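Local coordinates for cell division protein FtsZ 1 (Methanocaldococcus jannaschii, PDB 1W58) that binds GTP, probably hydrolyses it, and is thought to polymerise into the contractile Z ring at the future division site, at residues G151-A156 with H183-V188; G281-L286 with P313-I318; E259-E264 with L327-R332. All coordinates share one frame; numbering follows the deposited sequence.

Contact 1 (G151-A156 with H183-V188); sequences GALTVA and HTDTLV
The carbonyl O of H183 lies beside the methyl CG2 of T154, the first touch between the chain leaving helix 167-181 and strand 153-160. T184 OG1 lies 3.5 Å from T154 O, a long and weak bond, and T186 O is a second possible acceptor. D185 is the polar centre of the contact. Its backbone N donates to T154 O at 2.8 Å, while its carboxylate reaches back to the other side of the same residue: T154 N gives D185 OD1 a 2.8 Å bond that is almost straight (174°), though it arrives on the anti side and 34° out of the carboxylate plane. With chi1 at -72°, CG stands beside D185's own N, which lets main chain and side chain hold both polar backbone atoms of T154. CD2 of L153 rests against OD1, and OD2 is salt-bridged to K148 of helix 135-149. With an alanine at D185, the buried amide of T154 would probably lose its acceptor and K148 its anionic mate. T186 begins the regular pairing: its O accepts A156 N at 3.2 Å, and its CG2 meets V155 CG2 at 3.5 Å on the face packed by M243. L187 turns to the other face, where its CD1 lies 3.8 Å from A156 CB; the small alanine suits this close fit. V188, beta-branched and at home in a strand, donates its N to A156 O at 2.8 Å. Parallel neighbours joined through helix 167-181 form a beta-alpha-beta crossover of the Rossmann-like GTPase domain, here adding strand 186-191 at the edge of the sheet.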
loop_
_atom_site.group_PDB
_atom_site.type_symbol
_atom_site.label_atom_id
_atom_site.label_comp_id
_atom_site.label_asym_id
_atom_site.label_seq_id
_atom_site.Cartn_x
_atom_site.Cartn_y
_atom_site.Cartn_z
ATOM N N GLY A 151 7.529 11.459 2.415
ATOM C CA GLY A 151 7.744 12.886 2.566
ATOM C C GLY A 151 9.090 13.418 3.052
ATOM O O GLY A 151 9.223 14.630 3.268
ATOM N N ALA A 152 10.085 12.545 3.210
ATOM C CA ALA A 152 11.409 12.966 3.684
ATOM C C ALA A 152 12.271 13.503 2.558
ATOM O O ALA A 152 12.084 13.128 1.409
ATOM C CB ALA A 152 12.118 11.796 4.351
ATOM N N LEU A 153 13.200 14.397 2.887
ATOM C CA LEU A 153 14.115 14.945 1.880
ATOM C C LEU A 153 14.999 13.719 1.659
ATOM O O LEU A 153 15.561 13.161 2.617
ATOM C CB LEU A 153 14.946 16.094 2.478
ATOM C CG LEU A 153 15.560 17.272 1.697
ATOM C CD1 LEU A 153 16.913 17.566 2.346
ATOM C CD2 LEU A 153 15.692 17.044 0.200
ATOM N N THR A 154 15.113 13.321 0.398
ATOM C CA THR A 154 15.830 12.113 0.002
ATOM C C THR A 154 17.128 12.343 -0.783
ATOM O O THR A 154 17.108 12.691 -1.975
ATOM C CB THR A 154 14.848 11.206 -0.808
ATOM O OG1 THR A 154 13.715 10.908 0.016
ATOM C CG2 THR A 154 15.486 9.907 -1.218
ATOM N N VAL A 155 18.248 12.119 -0.094
ATOM C CA VAL A 155 19.568 12.297 -0.675
ATOM C C VAL A 155 20.387 11.018 -0.664
ATOM O O VAL A 155 20.429 10.282 0.333
ATOM C CB VAL A 155 20.382 13.373 0.076
ATOM C CG1 VAL A 155 21.736 13.549 -0.588
ATOM C CG2 VAL A 155 19.623 14.689 0.080
ATOM N N ALA A 156 21.043 10.781 -1.790
ATOM C CA ALA A 156 21.896 9.621 -1.981
ATOM C C ALA A 156 23.344 10.071 -2.168
ATOM O O ALA A 156 23.604 11.075 -2.852
ATOM C CB ALA A 156 21.442 8.846 -3.224
ATOM N N HIS A 183 14.164 8.672 -8.169
ATOM C CA HIS A 183 13.478 8.635 -6.891
ATOM C C HIS A 183 14.284 9.377 -5.856
ATOM O O HIS A 183 14.187 9.115 -4.660
ATOM C CB HIS A 183 13.302 7.174 -6.467
ATOM C CG HIS A 183 12.477 6.365 -7.425
ATOM N ND1 HIS A 183 11.096 6.402 -7.433
ATOM C CD2 HIS A 183 12.837 5.514 -8.414
ATOM C CE1 HIS A 183 10.645 5.608 -8.388
ATOM N NE2 HIS A 183 11.680 5.058 -8.997
ATOM N N THR A 184 15.055 10.343 -6.319
ATOM C CA THR A 184 15.930 11.055 -5.423
ATOM C C THR A 184 15.808 12.592 -5.581
ATOM O O THR A 184 15.558 13.080 -6.690
ATOM C CB THR A 184 17.363 10.475 -5.684
ATOM O OG1 THR A 184 18.153 10.588 -4.516
ATOM C CG2 THR A 184 18.038 11.151 -6.842
ATOM N N ASP A 185 15.931 13.337 -4.472
ATOM C CA ASP A 185 15.858 14.819 -4.485
ATOM C C ASP A 185 17.188 15.336 -5.014
ATOM O O ASP A 185 17.223 16.119 -5.968
ATOM C CB ASP A 185 15.547 15.351 -3.078
ATOM C CG ASP A 185 14.099 15.075 -2.682
ATOM O OD1 ASP A 185 13.780 14.898 -1.482
ATOM O OD2 ASP A 185 13.265 15.034 -3.607
ATOM N N THR A 186 18.284 14.921 -4.382
ATOM C CA THR A 186 19.597 15.218 -4.925
ATOM C C THR A 186 20.422 13.902 -4.863
ATOM O O THR A 186 20.348 13.147 -3.890
ATOM C CB THR A 186 20.309 16.438 -4.241
ATOM O OG1 THR A 186 21.727 16.215 -4.239
ATOM C CG2 THR A 186 19.819 16.669 -2.848
ATOM N N LEU A 187 21.129 13.609 -5.953
ATOM C CA LEU A 187 21.948 12.410 -6.095
ATOM C C LEU A 187 23.438 12.750 -6.231
ATOM O O LEU A 187 23.884 13.215 -7.289
ATOM C CB LEU A 187 21.488 11.595 -7.327
ATOM C CG LEU A 187 22.348 10.417 -7.854
ATOM C CD1 LEU A 187 22.677 9.486 -6.755
ATOM C CD2 LEU A 187 21.626 9.652 -8.953
ATOM N N VAL A 188 24.194 12.502 -5.158
ATOM C CA VAL A 188 25.647 12.777 -5.109
ATOM C C VAL A 188 26.490 11.558 -5.527
ATOM O O VAL A 188 26.494 10.560 -4.806
ATOM C CB VAL A 188 26.065 13.174 -3.666
ATOM C CG1 VAL A 188 27.531 13.573 -3.612
ATOM C CG2 VAL A 188 25.192 14.318 -3.178
#

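Contact 2 (G281-L286 with P313-I318); sequences GATGAL and PNATII
A285 and I318 are joined by a hydrogen bond between main chains: I318 N donates to A285 O at 2.9 Å (N-H...O 167°). It belongs to the parallel pairing of strands 285-291 and 317-323, which continues with a backbone bond between I318 and I287. Weaker CA-H...O contacts supplement it. I317 CA approaches the same A285 O at 3.4 Å, and L286 CA lies 3.2 Å from I318 O.

The rest is van der Waals contact, of small groups against backbone as well as against side chains. Nearer the start of the two segments the CA atoms of T283 and A315 are only 3.9 Å apart, and A315 brings only a methyl to this approach. A315 CB lies 3.6 Å from T283 CA and also close to A282 O and G284 N. With OG1 beside the backbone N (chi1 -52°), T283 has CG2 anti to that N, 3.9 Å from A315 CA. G284 adopts a positive phi, which favours glycine. Further along, A285 CB and I317 CG1 meet loosely at 4.4 Å.

L286 and I318 share the other face, where helix 236-243 supplies M243 and V242 as neighbours; L286 also packs on L222 and L225 of helix 204-227. Backbone hydrogen bonding thus joins the strands, whose parallel direction follows from the crossover through helix 297-308; small residues permit the close approach, and bulky ones bind the strands to helices.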
loop_
_atom_site.group_PDB
_atom_site.type_symbol
_atom_site.label_atom_id
_atom_site.label_comp_id
_atom_site.label_asym_id
_atom_site.label_seq_id
_atom_site.Cartn_x
_atom_site.Cartn_y
_atom_site.Cartn_z
ATOM N N GLY A 281 27.541 26.477 -15.046
ATOM C CA GLY A 281 26.105 26.547 -15.234
ATOM C C GLY A 281 25.333 26.000 -14.054
ATOM O O GLY A 281 24.145 25.683 -14.170
ATOM N N ALA A 282 25.988 25.901 -12.907
ATOM C CA ALA A 282 25.319 25.360 -11.744
ATOM C C ALA A 282 24.529 26.358 -10.906
ATOM O O ALA A 282 24.934 27.511 -10.720
ATOM C CB ALA A 282 26.329 24.643 -10.854
ATOM N N THR A 283 23.384 25.894 -10.424
ATOM C CA THR A 283 22.537 26.652 -9.517
ATOM C C THR A 283 22.819 25.873 -8.250
ATOM O O THR A 283 23.477 24.845 -8.309
ATOM C CB THR A 283 21.076 26.465 -9.824
ATOM O OG1 THR A 283 20.842 26.721 -11.215
ATOM C CG2 THR A 283 20.245 27.407 -8.962
ATOM N N GLY A 284 22.349 26.326 -7.107
ATOM C CA GLY A 284 22.598 25.559 -5.889
ATOM C C GLY A 284 23.968 24.952 -5.578
ATOM O O GLY A 284 24.716 24.518 -6.445
ATOM N N ALA A 285 24.288 24.898 -4.294
ATOM C CA ALA A 285 25.548 24.354 -3.852
ATOM C C ALA A 285 25.536 24.379 -2.341
ATOM O O ALA A 285 24.882 25.232 -1.753
ATOM C CB ALA A 285 26.675 25.199 -4.363
ATOM N N LEU A 286 26.218 23.425 -1.712
ATOM C CA LEU A 286 26.304 23.390 -0.261
ATOM C C LEU A 286 27.798 23.475 0.025
ATOM O O LEU A 286 28.602 22.819 -0.650
ATOM C CB LEU A 286 25.701 22.099 0.318
ATOM C CG LEU A 286 24.222 21.832 -0.056
ATOM C CD1 LEU A 286 24.130 20.951 -1.289
ATOM C CD2 LEU A 286 23.524 21.154 1.075
ATOM N N PRO A 313 25.124 33.219 -11.741
ATOM C CA PRO A 313 24.989 34.454 -10.966
ATOM C C PRO A 313 23.808 34.437 -9.999
ATOM O O PRO A 313 23.773 35.212 -9.056
ATOM C CB PRO A 313 24.862 35.526 -12.047
ATOM C CG PRO A 313 24.273 34.776 -13.212
ATOM C CD PRO A 313 25.061 33.499 -13.186
ATOM N N ASN A 314 22.852 33.543 -10.225
ATOM C CA ASN A 314 21.680 33.449 -9.351
ATOM C C ASN A 314 21.610 32.147 -8.537
ATOM O O ASN A 314 20.575 31.820 -7.950
ATOM C CB ASN A 314 20.398 33.593 -10.173
ATOM C CG ASN A 314 19.992 35.038 -10.380
ATOM O OD1 ASN A 314 20.756 35.841 -10.915
ATOM N ND2 ASN A 314 18.777 35.377 -9.955
ATOM N N ALA A 315 22.709 31.406 -8.497
ATOM C CA ALA A 315 22.731 30.153 -7.760
ATOM C C ALA A 315 22.436 30.372 -6.284
ATOM O O ALA A 315 22.781 31.410 -5.720
ATOM C CB ALA A 315 24.088 29.483 -7.918
ATOM N N THR A 316 21.793 29.394 -5.658
ATOM C CA THR A 316 21.506 29.494 -4.238
ATOM C C THR A 316 22.594 28.709 -3.544
ATOM O O THR A 316 22.866 27.577 -3.920
ATOM C CB THR A 316 20.167 28.859 -3.884
ATOM O OG1 THR A 316 19.149 29.373 -4.752
ATOM C CG2 THR A 316 19.813 29.167 -2.430
ATOM N N ILE A 317 23.228 29.307 -2.546
ATOM C CA ILE A 317 24.290 28.627 -1.818
ATOM C C ILE A 317 23.912 28.470 -0.359
ATOM O O ILE A 317 23.416 29.404 0.271
ATOM C CB ILE A 317 25.632 29.409 -1.873
ATOM C CG1 ILE A 317 26.147 29.479 -3.309
ATOM C CG2 ILE A 317 26.664 28.761 -0.973
ATOM C CD1 ILE A 317 25.471 30.544 -4.130
ATOM N N ILE A 318 24.131 27.278 0.176
ATOM C CA ILE A 318 23.845 27.016 1.576
ATOM C C ILE A 318 25.200 26.708 2.166
ATOM O O ILE A 318 25.958 25.915 1.602
ATOM C CB ILE A 318 22.916 25.792 1.748
ATOM C CG1 ILE A 318 21.569 26.067 1.070
ATOM C CG2 ILE A 318 22.753 25.454 3.228
ATOM C CD1 ILE A 318 20.935 27.393 1.445
#

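Contact 3 (E259-E264 with L327-R332); sequences EKRAKE and LENTVR
R261 and V331 point their side chains at each other and cross at about a right angle, so that the valine's two methyls meet different parts of the arginine. V331 CG2 is 3.3 Å from R261 CB and also borders A262 N, at the beginning of helix 261-270. CG1, held beside the valine's own N (chi1 -65°), sits over one face of the guanidinium, 3.6 Å from R261 NE and offset toward the rim. The arginine chain makes this possible by bending at chi3 (-67°), which carries its flat end across the valine. Its NH1 is salt-bridged to D294 and its NH2 to E299.

Beyond the arginine, two exposed polar side chains meet. E259 starts away from the other segment, but a bend at chi2 (-43°) brings its carboxylate back to N329. There OE2 stands 3.7 Å from N329 ND2, with carboxylate and amide planes nearly coplanar; the pair is too far apart for a hydrogen bond.

Valine suits its place by offering methyls both to an aliphatic stem and to a flat cation. The contact is therefore mainly van der Waals, and the charge of R261 is probably balanced by acids lying outside these two segments.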
loop_
_atom_site.group_PDB
_atom_site.type_symbol
_atom_site.label_atom_id
_atom_site.label_comp_id
_atom_site.label_asym_id
_atom_site.label_seq_id
_atom_site.Cartn_x
_atom_site.Cartn_y
_atom_site.Cartn_z
ATOM N N GLU A 259 48.588 29.290 6.450
ATOM C CA GLU A 259 47.917 30.339 7.193
ATOM C C GLU A 259 47.086 31.154 6.226
ATOM O O GLU A 259 46.354 32.065 6.615
ATOM C CB GLU A 259 48.921 31.205 7.956
ATOM C CG GLU A 259 49.290 30.586 9.302
ATOM C CD GLU A 259 48.065 30.022 10.037
ATOM O OE1 GLU A 259 47.140 30.802 10.368
ATOM O OE2 GLU A 259 48.023 28.792 10.274
ATOM N N LYS A 260 47.206 30.803 4.951
ATOM C CA LYS A 260 46.426 31.436 3.901
ATOM C C LYS A 260 45.364 30.372 3.598
ATOM O O LYS A 260 44.777 30.329 2.518
ATOM C CB LYS A 260 47.293 31.720 2.671
ATOM C CG LYS A 260 48.756 31.314 2.814
ATOM C CD LYS A 260 49.454 32.055 3.954
ATOM C CE LYS A 260 50.955 31.787 3.960
ATOM N NZ LYS A 260 51.274 30.338 4.075
ATOM N N ARG A 261 45.156 29.523 4.607
ATOM C CA ARG A 261 44.215 28.398 4.637
ATOM C C ARG A 261 43.039 28.463 3.671
ATOM O O ARG A 261 43.057 27.854 2.598
ATOM C CB ARG A 261 43.676 28.244 6.063
ATOM C CG ARG A 261 44.751 28.381 7.127
ATOM C CD ARG A 261 44.285 27.969 8.520
ATOM N NE ARG A 261 43.268 28.849 9.089
ATOM C CZ ARG A 261 42.874 28.788 10.358
ATOM N NH1 ARG A 261 43.417 27.896 11.176
ATOM N NH2 ARG A 261 41.929 29.601 10.806
ATOM N N ALA A 262 42.009 29.189 4.080
ATOM C CA ALA A 262 40.807 29.354 3.283
ATOM C C ALA A 262 41.102 29.420 1.784
ATOM O O ALA A 262 40.605 28.602 1.013
ATOM C CB ALA A 262 40.065 30.613 3.732
ATOM N N LYS A 263 41.918 30.392 1.382
ATOM C CA LYS A 263 42.277 30.587 -0.026
ATOM C C LYS A 263 42.786 29.319 -0.714
ATOM O O LYS A 263 42.513 29.091 -1.893
ATOM C CB LYS A 263 43.342 31.691 -0.138
ATOM C CG LYS A 263 43.862 31.941 -1.556
ATOM C CD LYS A 263 43.056 32.999 -2.297
ATOM C CE LYS A 263 43.560 34.413 -1.996
ATOM N NZ LYS A 263 43.489 34.769 -0.550
ATOM N N GLU A 264 43.520 28.497 0.028
ATOM C CA GLU A 264 44.089 27.269 -0.522
ATOM C C GLU A 264 43.146 26.064 -0.514
ATOM O O GLU A 264 43.110 25.295 -1.479
ATOM C CB GLU A 264 45.381 26.917 0.225
ATOM C CG GLU A 264 46.457 27.988 0.132
ATOM C CD GLU A 264 47.782 27.559 0.744
ATOM O OE1 GLU A 264 48.380 26.579 0.242
ATOM O OE2 GLU A 264 48.224 28.202 1.723
ATOM N N LEU A 327 41.210 18.543 14.077
ATOM C CA LEU A 327 41.826 19.213 12.930
ATOM C C LEU A 327 43.149 19.901 13.272
ATOM O O LEU A 327 43.962 20.184 12.387
ATOM C CB LEU A 327 40.842 20.221 12.322
ATOM C CG LEU A 327 40.440 19.960 10.866
ATOM C CD1 LEU A 327 40.143 18.488 10.656
ATOM C CD2 LEU A 327 39.229 20.801 10.520
ATOM N N GLU A 328 43.353 20.156 14.563
ATOM C CA GLU A 328 44.566 20.799 15.064
ATOM C C GLU A 328 44.895 22.135 14.417
ATOM O O GLU A 328 44.651 23.180 15.016
ATOM C CB GLU A 328 45.743 19.839 14.942
ATOM C CG GLU A 328 45.712 18.776 16.024
ATOM C CD GLU A 328 46.542 17.563 15.678
ATOM O OE1 GLU A 328 47.711 17.736 15.272
ATOM O OE2 GLU A 328 46.022 16.434 15.822
ATOM N N ASN A 329 45.445 22.125 13.209
ATOM C CA ASN A 329 45.757 23.397 12.569
ATOM C C ASN A 329 45.426 23.428 11.084
ATOM O O ASN A 329 46.201 23.947 10.280
ATOM C CB ASN A 329 47.233 23.748 12.781
ATOM C CG ASN A 329 47.561 25.167 12.341
ATOM O OD1 ASN A 329 46.924 26.129 12.781
ATOM N ND2 ASN A 329 48.559 25.304 11.471
ATOM N N THR A 330 44.267 22.891 10.719
ATOM C CA THR A 330 43.860 22.862 9.318
ATOM C C THR A 330 42.391 23.217 9.121
ATOM O O THR A 330 41.570 23.002 10.011
ATOM C CB THR A 330 44.077 21.458 8.704
ATOM O OG1 THR A 330 45.452 21.078 8.838
ATOM C CG2 THR A 330 43.701 21.449 7.233
ATOM N N VAL A 331 42.077 23.790 7.963
ATOM C CA VAL A 331 40.694 24.096 7.616
ATOM C C VAL A 331 40.374 23.210 6.414
ATOM O O VAL A 331 41.102 23.211 5.412
ATOM C CB VAL A 331 40.448 25.586 7.230
ATOM C CG1 VAL A 331 40.697 26.477 8.425
ATOM C CG2 VAL A 331 41.307 25.982 6.053
ATOM N N ARG A 332 39.308 22.426 6.528
ATOM C CA ARG A 332 38.915 21.541 5.444
ATOM C C ARG A 332 37.672 22.109 4.793
ATOM O O ARG A 332 36.806 22.653 5.472
ATOM C CB ARG A 332 38.633 20.142 5.978
ATOM C CG ARG A 332 38.427 19.123 4.878
ATOM C CD ARG A 332 37.910 17.808 5.430
ATOM N NE ARG A 332 38.906 17.056 6.186
ATOM C CZ ARG A 332 38.731 16.643 7.439
ATOM N NH1 ARG A 332 37.599 16.918 8.081
ATOM N NH2 ARG A 332 39.674 15.928 8.042
#

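Contact 1 belongs to the parallel sheet of the GTPase domain, contacts 2 and 3 to the mixed sheet of the C-terminal domain. Contacts 1 and 2 have centres 18 Å apart and nearest atoms about 6 Å apart; M243 of helix 236-243 bridges the gap, packing on V155 and T186 and also on L286. Contact 2 is nested in the loop closed by contact 3, their centres 24 Å apart, and strands 285-291 and 331-337 are neighbours in one sheet. Contact 1 does not touch the nucleotide: the A156 side chain is about 11 Å from GTP-binding G136, and V188's about 14 Å from the bound GTP analogue; contacts 2 and 3 lie away from the site.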